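Local coordinates for histidine acid phosphatase (Bifidobacterium longum subsp. infantis, PDB 6RXD), which probably hydrolyses phosphate groups from inositol polyphosphates, including the hexakisphosphate phytate, and from 2,3-bisphosphoglycerate, as a histidine acid phosphatase of the MINPP subfamily, at residues A[133-138]-A[148-153]; A[109-114]-A[443-448]; A[121-126]-A[393-398]; A[35-40]-A[384-389]. All coordinates share one frame; numbering follows the deposited sequence. Where two conformers were deposited one is given.

Interaction 1: A[133-138]-A[148-153]; sequences IAYQSS and ENFEKG
Tyr135 and Glu151 mark the closest approach of the two backbones, their CA atoms 8.4 Å apart, where strand 132-137 packs against helix 141-157. With CG anti to its own carbonyl carbon (chi1 -76°), the tyrosine sends its ring toward the helix, where two neighbouring residues receive it differently. Phe150 meets it at the rim: Phe150 CD2 lies in the plane of the tyrosine ring, 3.8 Å from Tyr135 CE1. Glu151 instead passes over one face, its extended chain laid across the phenol. Glu151 CG sits 3.8 Å from Tyr135 CZ, and the carboxylate follows with Glu151 OE1 3.7 Å from Tyr135 CE2, its plane turned 51° from the ring. Replacing Tyr135 with an alanine would probably open a gap between strand and helix and leave the Glu151 side chain freer to turn. Phe150 also packs on Phe395 and Phe397 of the adjoining strand. Glu151 and Asp180 belong to a zinc site observed for this protein that holds no metal in this chain; their carboxylates lie close together, so a shared proton or a cation would probably ease the repulsion. The contact itself is purely van der Waals, with the tyrosine ring packed against a zinc-binding glutamate.

Interaction 2: A[109-114]-A[443-448]; sequences YGIGER and AANVQW
Ile111 reaches the strand with two separate branches: chi1 of -64° places CG2 anti to the backbone N, while CG1 and an extended chi2 (169°) carry CD1 toward Ala443 and Asn445. On the other side Asn445 has CG between its backbone N and carbonyl carbon (chi1 63°), which folds the amide over the start of the strand. Ile111 CD1 therefore rests 3.6 Å from Asn445 ND2 and 3.8 Å from Ala443 CB, and Ile111 CG2 lies 3.8 Å from Gln447 NE2. The amides that receive the isoleucine are linked in series. Asn445 ND2 gives a nearly straight bond of 3.0 Å to Ala443 O, in its own amide plane, and Gln447 NE2 gives another of 3.0 Å to Asn445 OD1, reaching it from above the carbonyl plane. Tyr16 takes the second hydrogen bond of Asn445 ND2, and Arg118 binds Gln447 OE1. A leucine in place of Asn445 would probably leave Ala443 O without this donor and take one of the two acceptors from Gln447 NE2, so that the glutamine amide would rest on a water and Arg118. That water completes the join, donating to Ile111 O at 2.9 Å and accepting from Gln447 NE2. This is helix-on-sheet packing of the alpha/beta domain of histidine acid phosphatases, with helix 102-118 laid against strand 445-453, a member of the mixed sheet.

Interaction 3: A[121-126]-A[393-398]; sequences SLFDQA and ATFRFA
Phe123 reaches from helix 120-129 to strand 391-398, touching Ala393 and Phe395 with the far end of its ring. From CB the side chain leaves the helix with CG anti to the carbonyl carbon (chi1 -70°), a turn that directs the ring toward the sheet. Partway along, CD1 and CE1 pass beside the end of Ile133, on the neighbouring strand. CE1 then meets the methyl of the alanine, with Phe123 CE1 and Ala393 CB 3.7 Å apart. The tip, CZ, makes the double contact: Phe123 CZ is 3.7 Å from Ala393 CB, which lies at the ring edge and in its plane, and Phe123 CZ is likewise 3.7 Å from Phe395 CZ. The two phenylalanines come from opposite directions, and Phe123 CZ stands at the edge of the Phe395 ring, near its plane, so the rings do not stack on each other. Over one face of the Phe123 ring, toward the rim, sits CD2 of its neighbour Leu122. Thr39 adjoins the same ring from the next strand, and Phe154 meets it edge-to-face. No hydrogen bond crosses between the segments; the join relies on dispersion and the exclusion of water, and on the fit of a ring tip against a small alanine.

Interaction 4: A[35-40]-A[384-389]; sequences GPIYTE and ARVNGG
Arg385 and Ile37 supply most of the buried surface, with Tyr38 third, where the end of helix 372-386 meets strand 34-44. The arginine starts with CG anti to the backbone N, then bends at chi2 (54°), and this bend brings the edge of the guanidinium to the strand. Arg385 NE donates to Ile37 O at 2.9 Å, in the carbonyl plane, although the oxygen is tilted slightly from the guanidinium plane. Its other nitrogens are employed as well: Arg385 NH1 bonds Gly389 O at 2.8 Å within its own plane, and Arg385 NH2 gives a hydrogen to a water that in turn donates to Pro36 O. Ile37 and Tyr38 both face Val450 in a classic beta bulge. From the first of these residues, Ile37 CD1 reaches Val386 CG2 at 3.8 Å. Tyr38 lies along the arginine stem, Tyr38 CB 3.9 Å from Arg385 CG, while its hydroxyl is bonded to Thr381 and Thr394. The helix ends in a Schellman motif, with Gly389 N bonded to Ala384 O at 2.8 Å and Gly388 N, of a residue at positive phi, bonded to Arg385 O. Hence one guanidinium links the helix-terminating turn to the bulged strand, satisfying main-chain oxygens of each, while the aliphatic stem and the Ile37-Val386 pair add an apolar flank.

Overall arrangement
All four contacts set a helix, or its end, against the same mixed sheet. Interactions 1-3 are buried; interaction 4 lies farther out and is only partly buried. Interactions 1 and 3 use neighbouring parallel strands, 132-137 and 391-398, whose backbones are bonded between Ala134, Gln136 and Phe395, and their aromatic cores merge where Phe150 meets Phe395. Strand 34-44 of interaction 4 sits between the strands of interactions 3 and 2, joined to the first by the Arg396-Glu40 salt bridge and to the second by a probable backbone hydrogen bond from Trp448 N to Glu40 O. Chemistry follows place: purely apolar in 3, aromatic plus carboxylate in 1, amides and a water in 2, an arginine bonded to main-chain oxygens in 4.

Interaction 1: A[133-138]-A[148-153]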
loop_
_atom_site.group_PDB
_atom_site.type_symbol
_atom_site.label_atom_id
_atom_site.label_comp_id
_atom_site.label_asym_id
_atom_site.label_seq_id
_atom_site.Cartn_x
_atom_site.Cartn_y
_atom_site.Cartn_z
ATOM N N ILE A 133 14.856 2.228 19.843
ATOM C CA ILE A 133 13.872 2.145 18.765
ATOM C C ILE A 133 14.538 1.566 17.518
ATOM O O ILE A 133 15.616 2.018 17.121
ATOM C CB ILE A 133 13.336 3.547 18.432
ATOM C CG1 ILE A 133 12.585 4.135 19.632
ATOM C CG2 ILE A 133 12.436 3.520 17.198
ATOM C CD1 ILE A 133 12.147 5.580 19.433
ATOM N N ALA A 134 13.915 0.568 16.898
ATOM C CA ALA A 134 14.467 -0.006 15.665
ATOM C C ALA A 134 13.638 0.421 14.472
ATOM O O ALA A 134 12.432 0.190 14.448
ATOM C CB ALA A 134 14.517 -1.531 15.753
ATOM N N TYR A 135 14.281 1.055 13.493
ATOM C CA TYR A 135 13.624 1.412 12.240
ATOM C C TYR A 135 14.041 0.414 11.177
ATOM O O TYR A 135 15.221 0.087 11.061
ATOM C CB TYR A 135 14.046 2.820 11.802
ATOM C CG TYR A 135 13.385 3.941 12.571
ATOM C CD1 TYR A 135 12.080 4.319 12.286
ATOM C CD2 TYR A 135 14.069 4.635 13.565
ATOM C CE1 TYR A 135 11.466 5.345 12.973
ATOM C CE2 TYR A 135 13.454 5.670 14.267
ATOM C CZ TYR A 135 12.156 6.014 13.956
ATOM O OH TYR A 135 11.525 7.034 14.629
ATOM N N GLN A 136 13.080 -0.085 10.406
ATOM C CA GLN A 136 13.393 -1.054 9.362
ATOM C C GLN A 136 12.678 -0.713 8.077
ATOM O O GLN A 136 11.575 -0.175 8.105
ATOM C CB GLN A 136 12.977 -2.464 9.784
ATOM C CG GLN A 136 13.683 -2.961 11.035
ATOM C CD GLN A 136 13.282 -4.379 11.410
ATOM O OE1 GLN A 136 12.441 -5.001 10.755
ATOM N NE2 GLN A 136 13.881 -4.891 12.475
ATOM N N SER A 137 13.315 -1.029 6.953
ATOM C CA SER A 137 12.628 -0.965 5.667
ATOM C C SER A 137 13.008 -2.151 4.786
ATOM O O SER A 137 13.901 -2.919 5.118
ATOM C CB SER A 137 12.908 0.360 4.958
ATOM O OG SER A 137 13.944 0.221 4.019
ATOM N N SER A 138 12.297 -2.311 3.671
ATOM C CA SER A 138 12.598 -3.364 2.720
ATOM C C SER A 138 13.937 -3.097 2.047
ATOM O O SER A 138 14.556 -4.011 1.496
ATOM C CB SER A 138 11.513 -3.400 1.652
ATOM O OG SER A 138 11.482 -2.166 0.961
ATOM N N GLU A 148 11.691 7.783 6.718
ATOM C CA GLU A 148 12.420 8.980 7.131
ATOM C C GLU A 148 11.457 10.086 7.544
ATOM O O GLU A 148 11.709 10.826 8.489
ATOM C CB GLU A 148 13.356 9.451 6.011
ATOM C CG GLU A 148 14.472 8.459 5.711
ATOM C CD GLU A 148 15.206 8.762 4.421
ATOM O OE1 GLU A 148 14.968 9.838 3.835
ATOM O OE2 GLU A 148 16.022 7.915 3.993
ATOM N N ASN A 149 10.332 10.183 6.843
ATOM C CA ASN A 149 9.321 11.157 7.228
ATOM C C ASN A 149 8.608 10.800 8.529
ATOM O O ASN A 149 8.304 11.679 9.332
ATOM C CB ASN A 149 8.329 11.374 6.083
ATOM C CG ASN A 149 8.913 12.244 4.980
ATOM O OD1 ASN A 149 9.048 13.452 5.152
ATOM N ND2 ASN A 149 9.279 11.633 3.858
ATOM N N PHE A 150 8.339 9.513 8.731
ATOM C CA PHE A 150 7.781 9.034 9.988
ATOM C C PHE A 150 8.748 9.412 11.114
ATOM O O PHE A 150 8.339 9.909 12.172
ATOM C CB PHE A 150 7.607 7.511 9.901
ATOM C CG PHE A 150 7.136 6.842 11.178
ATOM C CD1 PHE A 150 5.868 6.273 11.251
ATOM C CD2 PHE A 150 7.983 6.713 12.272
ATOM C CE1 PHE A 150 5.441 5.622 12.413
ATOM C CE2 PHE A 150 7.562 6.075 13.435
ATOM C CZ PHE A 150 6.296 5.523 13.499
ATOM N N GLU A 151 10.032 9.161 10.884
ATOM C CA GLU A 151 11.055 9.443 11.882
ATOM C C GLU A 151 11.107 10.936 12.233
ATOM O O GLU A 151 11.196 11.306 13.401
ATOM C CB GLU A 151 12.415 8.940 11.388
ATOM C CG GLU A 151 13.568 9.214 12.349
ATOM C CD GLU A 151 14.887 8.659 11.846
ATOM O OE1 GLU A 151 15.663 8.157 12.677
ATOM O OE2 GLU A 151 15.150 8.730 10.629
ATOM N N LYS A 152 11.017 11.786 11.216
ATOM C CA LYS A 152 10.972 13.228 11.426
ATOM C C LYS A 152 9.768 13.657 12.257
ATOM O O LYS A 152 9.898 14.457 13.181
ATOM C CB LYS A 152 10.957 13.944 10.081
ATOM C CG LYS A 152 10.974 15.450 10.172
ATOM C CD LYS A 152 11.126 16.043 8.783
ATOM C CE LYS A 152 12.146 15.250 7.974
ATOM N NZ LYS A 152 12.409 15.846 6.635
ATOM N N GLY A 153 8.596 13.119 11.926
ATOM C CA GLY A 153 7.391 13.423 12.670
ATOM C C GLY A 153 7.463 12.938 14.105
ATOM O O GLY A 153 7.055 13.646 15.022
#

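Interaction 2: A[109-114]-A[443-448]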
loop_
_atom_site.group_PDB
_atom_site.type_symbol
_atom_site.label_atom_id
_atom_site.label_comp_id
_atom_site.label_asym_id
_atom_site.label_seq_id
_atom_site.Cartn_x
_atom_site.Cartn_y
_atom_site.Cartn_z
ATOM N N TYR A 109 4.694 11.545 8.153
ATOM C CA TYR A 109 5.010 12.497 9.215
ATOM C C TYR A 109 3.925 12.444 10.296
ATOM O O TYR A 109 4.224 12.380 11.490
ATOM C CB TYR A 109 5.127 13.895 8.611
ATOM C CG TYR A 109 5.606 14.953 9.586
ATOM C CD1 TYR A 109 6.947 15.318 9.635
ATOM C CD2 TYR A 109 4.715 15.588 10.444
ATOM C CE1 TYR A 109 7.389 16.285 10.515
ATOM C CE2 TYR A 109 5.149 16.555 11.333
ATOM C CZ TYR A 109 6.488 16.896 11.362
ATOM O OH TYR A 109 6.925 17.864 12.238
ATOM N N GLY A 110 2.662 12.435 9.877
ATOM C CA GLY A 110 1.560 12.411 10.826
ATOM C C GLY A 110 1.464 11.098 11.574
ATOM O O GLY A 110 1.217 11.068 12.778
ATOM N N ILE A 111 1.659 9.996 10.862
ATOM C CA ILE A 111 1.628 8.684 11.504
ATOM C C ILE A 111 2.716 8.610 12.588
ATOM O O ILE A 111 2.467 8.106 13.690
ATOM C CB ILE A 111 1.784 7.541 10.482
ATOM C CG1 ILE A 111 0.589 7.524 9.518
ATOM C CG2 ILE A 111 1.860 6.188 11.207
ATOM C CD1 ILE A 111 0.781 6.594 8.298
ATOM N N GLY A 112 3.901 9.134 12.279
ATOM C CA GLY A 112 5.003 9.186 13.238
ATOM C C GLY A 112 4.737 10.065 14.449
ATOM O O GLY A 112 5.022 9.660 15.583
ATOM N N GLU A 113 4.208 11.268 14.219
ATOM C CA GLU A 113 3.788 12.144 15.319
ATOM C C GLU A 113 2.844 11.410 16.259
ATOM O O GLU A 113 3.018 11.428 17.479
ATOM C CB GLU A 113 3.002 13.353 14.808
ATOM C CG GLU A 113 3.714 14.374 13.979
ATOM C CD GLU A 113 2.807 15.568 13.709
ATOM O OE1 GLU A 113 1.715 15.374 13.127
ATOM O OE2 GLU A 113 3.169 16.693 14.110
ATOM N N ARG A 114 1.816 10.785 15.688
ATOM C CA ARG A 114 0.791 10.144 16.503
ATOM C C ARG A 114 1.271 8.840 17.145
ATOM O O ARG A 114 0.741 8.421 18.175
ATOM C CB ARG A 114 -0.487 9.915 15.680
ATOM C CG ARG A 114 -1.105 11.214 15.174
ATOM C CD ARG A 114 -2.432 10.981 14.462
ATOM N NE ARG A 114 -2.262 10.196 13.237
ATOM C CZ ARG A 114 -2.004 10.722 12.040
ATOM N NH1 ARG A 114 -1.888 12.036 11.890
ATOM N NH2 ARG A 114 -1.857 9.936 10.986
ATOM N N ALA A 443 0.044 4.517 2.565
ATOM C CA ALA A 443 0.468 4.543 3.972
ATOM C C ALA A 443 -0.328 3.615 4.889
ATOM O O ALA A 443 -0.349 3.801 6.099
ATOM C CB ALA A 443 0.475 5.994 4.536
ATOM N N ALA A 444 -0.968 2.602 4.320
ATOM C CA ALA A 444 -1.680 1.617 5.133
ATOM C C ALA A 444 -0.750 1.082 6.204
ATOM O O ALA A 444 0.415 0.837 5.942
ATOM C CB ALA A 444 -2.185 0.455 4.255
ATOM N N ASN A 445 -1.268 0.879 7.409
ATOM C CA ASN A 445 -0.404 0.404 8.469
ATOM C C ASN A 445 -1.124 -0.409 9.531
ATOM O O ASN A 445 -2.314 -0.212 9.800
ATOM C CB ASN A 445 0.378 1.568 9.103
ATOM C CG ASN A 445 -0.519 2.592 9.774
ATOM O OD1 ASN A 445 -0.741 2.549 10.986
ATOM N ND2 ASN A 445 -1.044 3.512 8.987
ATOM N N VAL A 446 -0.379 -1.327 10.129
ATOM C CA VAL A 446 -0.864 -2.083 11.265
ATOM C C VAL A 446 0.062 -1.751 12.420
ATOM O O VAL A 446 1.278 -1.748 12.252
ATOM C CB VAL A 446 -0.815 -3.597 10.978
ATOM C CG1 VAL A 446 -1.077 -4.399 12.258
ATOM C CG2 VAL A 446 -1.833 -3.966 9.871
ATOM N N GLN A 447 -0.506 -1.444 13.580
ATOM C CA GLN A 447 0.298 -1.176 14.774
ATOM C C GLN A 447 -0.212 -2.030 15.932
ATOM O O GLN A 447 -1.425 -2.214 16.089
ATOM C CB GLN A 447 0.214 0.308 15.139
ATOM C CG GLN A 447 0.738 1.245 14.040
ATOM C CD GLN A 447 0.811 2.681 14.487
ATOM O OE1 GLN A 447 1.254 2.977 15.600
ATOM N NE2 GLN A 447 0.375 3.587 13.621
ATOM N N TRP A 448 0.701 -2.566 16.736
ATOM C CA TRP A 448 0.293 -3.291 17.940
ATOM C C TRP A 448 0.909 -2.607 19.137
ATOM O O TRP A 448 2.101 -2.268 19.107
ATOM C CB TRP A 448 0.811 -4.730 17.933
ATOM C CG TRP A 448 0.170 -5.667 16.948
ATOM C CD1 TRP A 448 -0.795 -5.379 16.025
ATOM C CD2 TRP A 448 0.477 -7.054 16.794
ATOM N NE1 TRP A 448 -1.104 -6.512 15.302
ATOM C CE2 TRP A 448 -0.335 -7.553 15.758
ATOM C CE3 TRP A 448 1.359 -7.922 17.443
ATOM C CZ2 TRP A 448 -0.287 -8.891 15.343
ATOM C CZ3 TRP A 448 1.413 -9.251 17.033
ATOM C CH2 TRP A 448 0.586 -9.720 15.998
HETATM O O HOH W 1 0.347 6.374 14.531
#

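Interaction 3: A[121-126]-A[393-398]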
loop_
_atom_site.group_PDB
_atom_site.type_symbol
_atom_site.label_atom_id
_atom_site.label_comp_id
_atom_site.label_asym_id
_atom_site.label_seq_id
_atom_site.Cartn_x
_atom_site.Cartn_y
_atom_site.Cartn_z
ATOM N N SER A 121 3.901 7.616 27.293
ATOM C CA SER A 121 4.450 7.058 28.526
ATOM C C SER A 121 5.585 6.078 28.231
ATOM O O SER A 121 6.653 6.152 28.843
ATOM C CB SER A 121 3.364 6.373 29.349
ATOM O OG SER A 121 3.917 5.883 30.553
ATOM N N LEU A 122 5.357 5.175 27.281
ATOM C CA LEU A 122 6.381 4.212 26.874
ATOM C C LEU A 122 7.679 4.888 26.456
ATOM O O LEU A 122 8.771 4.505 26.884
ATOM C CB LEU A 122 5.873 3.353 25.712
ATOM C CG LEU A 122 6.862 2.328 25.138
ATOM C CD1 LEU A 122 7.143 1.214 26.139
ATOM C CD2 LEU A 122 6.355 1.747 23.819
ATOM N N PHE A 123 7.562 5.903 25.612
ATOM C CA PHE A 123 8.752 6.523 25.059
ATOM C C PHE A 123 9.438 7.479 26.017
ATOM O O PHE A 123 10.655 7.611 25.974
ATOM C CB PHE A 123 8.442 7.173 23.716
ATOM C CG PHE A 123 8.168 6.165 22.630
ATOM C CD1 PHE A 123 9.155 5.260 22.249
ATOM C CD2 PHE A 123 6.928 6.106 22.010
ATOM C CE1 PHE A 123 8.907 4.310 21.254
ATOM C CE2 PHE A 123 6.673 5.160 21.024
ATOM C CZ PHE A 123 7.669 4.265 20.645
ATOM N N ASP A 124 8.675 8.132 26.887
ATOM C CA ASP A 124 9.302 8.944 27.934
ATOM C C ASP A 124 10.081 8.074 28.918
ATOM O O ASP A 124 11.134 8.481 29.410
ATOM C CB ASP A 124 8.278 9.823 28.664
ATOM C CG ASP A 124 7.681 10.890 27.766
ATOM O OD1 ASP A 124 8.158 11.046 26.619
ATOM O OD2 ASP A 124 6.740 11.584 28.209
ATOM N N GLN A 125 9.574 6.878 29.212
ATOM C CA GLN A 125 10.307 5.935 30.051
ATOM C C GLN A 125 11.569 5.468 29.341
ATOM O O GLN A 125 12.632 5.367 29.948
ATOM C CB GLN A 125 9.440 4.722 30.389
ATOM C CG GLN A 125 8.240 5.025 31.260
ATOM C CD GLN A 125 7.501 3.764 31.664
ATOM O OE1 GLN A 125 6.320 3.592 31.352
ATOM N NE2 GLN A 125 8.198 2.871 32.356
ATOM N N ALA A 126 11.444 5.191 28.046
ATOM C CA ALA A 126 12.577 4.743 27.235
ATOM C C ALA A 126 13.683 5.783 27.205
ATOM O O ALA A 126 14.862 5.443 27.286
ATOM C CB ALA A 126 12.122 4.437 25.818
ATOM N N ALA A 393 10.460 -0.481 20.579
ATOM C CA ALA A 393 9.620 -0.309 19.389
ATOM C C ALA A 393 10.324 -0.755 18.126
ATOM O O ALA A 393 11.536 -0.574 17.978
ATOM C CB ALA A 393 9.170 1.162 19.255
ATOM N N THR A 394 9.556 -1.336 17.205
ATOM C CA THR A 394 10.080 -1.668 15.894
ATOM C C THR A 394 9.126 -1.058 14.887
ATOM O O THR A 394 7.954 -1.436 14.846
ATOM C CB THR A 394 10.166 -3.191 15.693
ATOM O OG1 THR A 394 10.932 -3.768 16.762
ATOM C CG2 THR A 394 10.840 -3.515 14.368
ATOM N N PHE A 395 9.616 -0.085 14.115
ATOM C CA PHE A 395 8.807 0.597 13.103
ATOM C C PHE A 395 9.291 0.172 11.717
ATOM O O PHE A 395 10.444 0.426 11.348
ATOM C CB PHE A 395 8.922 2.121 13.247
ATOM C CG PHE A 395 8.410 2.663 14.564
ATOM C CD1 PHE A 395 7.150 2.320 15.034
ATOM C CD2 PHE A 395 9.193 3.521 15.319
ATOM C CE1 PHE A 395 6.677 2.835 16.247
ATOM C CE2 PHE A 395 8.736 4.037 16.530
ATOM C CZ PHE A 395 7.471 3.696 16.993
ATOM N N ARG A 396 8.414 -0.484 10.956
ATOM C CA ARG A 396 8.788 -1.094 9.676
ATOM C C ARG A 396 8.061 -0.422 8.525
ATOM O O ARG A 396 6.896 -0.035 8.668
ATOM C CB ARG A 396 8.401 -2.579 9.654
ATOM C CG ARG A 396 8.948 -3.439 10.790
ATOM C CD ARG A 396 8.211 -4.760 10.787
ATOM N NE ARG A 396 8.616 -5.669 11.865
ATOM C CZ ARG A 396 8.066 -5.689 13.074
ATOM N NH1 ARG A 396 7.093 -4.840 13.380
ATOM N NH2 ARG A 396 8.491 -6.564 13.982
ATOM N N PHE A 397 8.746 -0.321 7.383
ATOM C CA PHE A 397 8.225 0.386 6.210
ATOM C C PHE A 397 8.398 -0.453 4.962
ATOM O O PHE A 397 9.488 -0.944 4.685
ATOM C CB PHE A 397 8.915 1.748 6.074
ATOM C CG PHE A 397 8.685 2.617 7.264
ATOM C CD1 PHE A 397 7.609 3.487 7.299
ATOM C CD2 PHE A 397 9.475 2.469 8.406
ATOM C CE1 PHE A 397 7.348 4.246 8.422
ATOM C CE2 PHE A 397 9.222 3.221 9.538
ATOM C CZ PHE A 397 8.160 4.107 9.555
ATOM N N ALA A 398 7.306 -0.641 4.224
ATOM C CA ALA A 398 7.294 -1.619 3.148
ATOM C C ALA A 398 6.282 -1.257 2.065
ATOM O O ALA A 398 6.186 -0.100 1.669
ATOM C CB ALA A 398 7.033 -3.031 3.717
#

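Interaction 4: A[35-40]-A[384-389]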
loop_
_atom_site.group_PDB
_atom_site.type_symbol
_atom_site.label_atom_id
_atom_site.label_comp_id
_atom_site.label_asym_id
_atom_site.label_seq_id
_atom_site.Cartn_x
_atom_site.Cartn_y
_atom_site.Cartn_z
ATOM N N GLY A 35 0.792 -1.587 32.263
ATOM C CA GLY A 35 1.518 -0.443 31.732
ATOM C C GLY A 35 2.249 -0.823 30.456
ATOM O O GLY A 35 2.511 -2.006 30.214
ATOM N N PRO A 36 2.589 0.176 29.632
ATOM C CA PRO A 36 3.165 -0.082 28.307
ATOM C C PRO A 36 4.579 -0.661 28.374
ATOM O O PRO A 36 5.393 -0.187 29.174
ATOM C CB PRO A 36 3.214 1.314 27.679
ATOM C CG PRO A 36 3.310 2.254 28.858
ATOM C CD PRO A 36 2.434 1.621 29.903
ATOM N N ILE A 37 4.872 -1.669 27.549
ATOM C CA ILE A 37 6.244 -2.186 27.441
ATOM C C ILE A 37 6.801 -2.229 26.008
ATOM O O ILE A 37 8.008 -2.337 25.818
ATOM C CB ILE A 37 6.400 -3.589 28.052
ATOM C CG1 ILE A 37 5.451 -4.584 27.377
ATOM C CG2 ILE A 37 6.158 -3.552 29.564
ATOM C CD1 ILE A 37 5.837 -6.045 27.624
ATOM N N TYR A 38 5.936 -2.164 24.997
ATOM C CA TYR A 38 6.411 -2.317 23.627
ATOM C C TYR A 38 5.381 -1.788 22.646
ATOM O O TYR A 38 4.183 -1.810 22.927
ATOM C CB TYR A 38 6.706 -3.806 23.347
ATOM C CG TYR A 38 7.295 -4.085 21.979
ATOM C CD1 TYR A 38 8.614 -3.736 21.678
ATOM C CD2 TYR A 38 6.538 -4.712 20.991
ATOM C CE1 TYR A 38 9.154 -3.988 20.413
ATOM C CE2 TYR A 38 7.068 -4.974 19.739
ATOM C CZ TYR A 38 8.362 -4.606 19.451
ATOM O OH TYR A 38 8.866 -4.872 18.188
ATOM N N THR A 39 5.840 -1.304 21.498
ATOM C CA THR A 39 4.916 -1.048 20.396
ATOM C C THR A 39 5.588 -1.383 19.074
ATOM O O THR A 39 6.811 -1.411 18.995
ATOM C CB THR A 39 4.412 0.407 20.397
ATOM O OG1 THR A 39 3.356 0.551 19.433
ATOM C CG2 THR A 39 5.546 1.390 20.074
ATOM N N GLU A 40 4.809 -1.660 18.031
ATOM C CA GLU A 40 5.431 -1.972 16.747
ATOM C C GLU A 40 4.478 -1.716 15.600
ATOM O O GLU A 40 3.276 -1.587 15.796
ATOM C CB GLU A 40 5.909 -3.420 16.702
ATOM C CG GLU A 40 4.799 -4.429 16.860
ATOM C CD GLU A 40 5.290 -5.840 16.713
ATOM O OE1 GLU A 40 6.227 -6.074 15.921
ATOM O OE2 GLU A 40 4.747 -6.724 17.409
ATOM N N ALA A 384 11.215 -10.750 22.400
ATOM C CA ALA A 384 12.545 -10.201 22.698
ATOM C C ALA A 384 12.487 -9.149 23.805
ATOM O O ALA A 384 13.358 -9.093 24.674
ATOM C CB ALA A 384 13.180 -9.610 21.447
ATOM N N ARG A 385 11.448 -8.323 23.770
ATOM C CA ARG A 385 11.258 -7.262 24.756
ATOM C C ARG A 385 10.812 -7.835 26.100
ATOM O O ARG A 385 11.392 -7.524 27.150
ATOM C CB ARG A 385 10.226 -6.249 24.235
ATOM C CG ARG A 385 9.824 -5.162 25.227
ATOM C CD ARG A 385 11.026 -4.398 25.796
ATOM N NE ARG A 385 10.594 -3.320 26.683
ATOM C CZ ARG A 385 11.405 -2.656 27.498
ATOM N NH1 ARG A 385 12.694 -2.974 27.547
ATOM N NH2 ARG A 385 10.929 -1.684 28.270
ATOM N N VAL A 386 9.781 -8.674 26.061
ATOM C CA VAL A 386 9.269 -9.342 27.262
ATOM C C VAL A 386 10.397 -10.104 27.948
ATOM O O VAL A 386 10.490 -10.125 29.183
ATOM C CB VAL A 386 8.110 -10.297 26.906
ATOM C CG1 VAL A 386 7.721 -11.164 28.111
ATOM C CG2 VAL A 386 6.908 -9.497 26.401
ATOM N N ASN A 387 11.266 -10.706 27.141
ATOM C CA ASN A 387 12.390 -11.482 27.657
ATOM C C ASN A 387 13.630 -10.674 28.022
ATOM O O ASN A 387 14.723 -11.235 28.107
ATOM C CB ASN A 387 12.774 -12.605 26.686
ATOM C CG ASN A 387 11.658 -13.608 26.486
ATOM O OD1 ASN A 387 10.715 -13.670 27.276
ATOM N ND2 ASN A 387 11.758 -14.404 25.419
ATOM N N GLY A 388 13.468 -9.369 28.226
ATOM C CA GLY A 388 14.523 -8.563 28.821
ATOM C C GLY A 388 15.302 -7.683 27.866
ATOM O O GLY A 388 16.263 -7.028 28.268
ATOM N N GLY A 389 14.899 -7.674 26.597
ATOM C CA GLY A 389 15.541 -6.845 25.595
ATOM C C GLY A 389 15.243 -5.370 25.759
ATOM O O GLY A 389 14.283 -4.989 26.436
HETATM O O HOH W 2 8.364 -0.286 29.446
#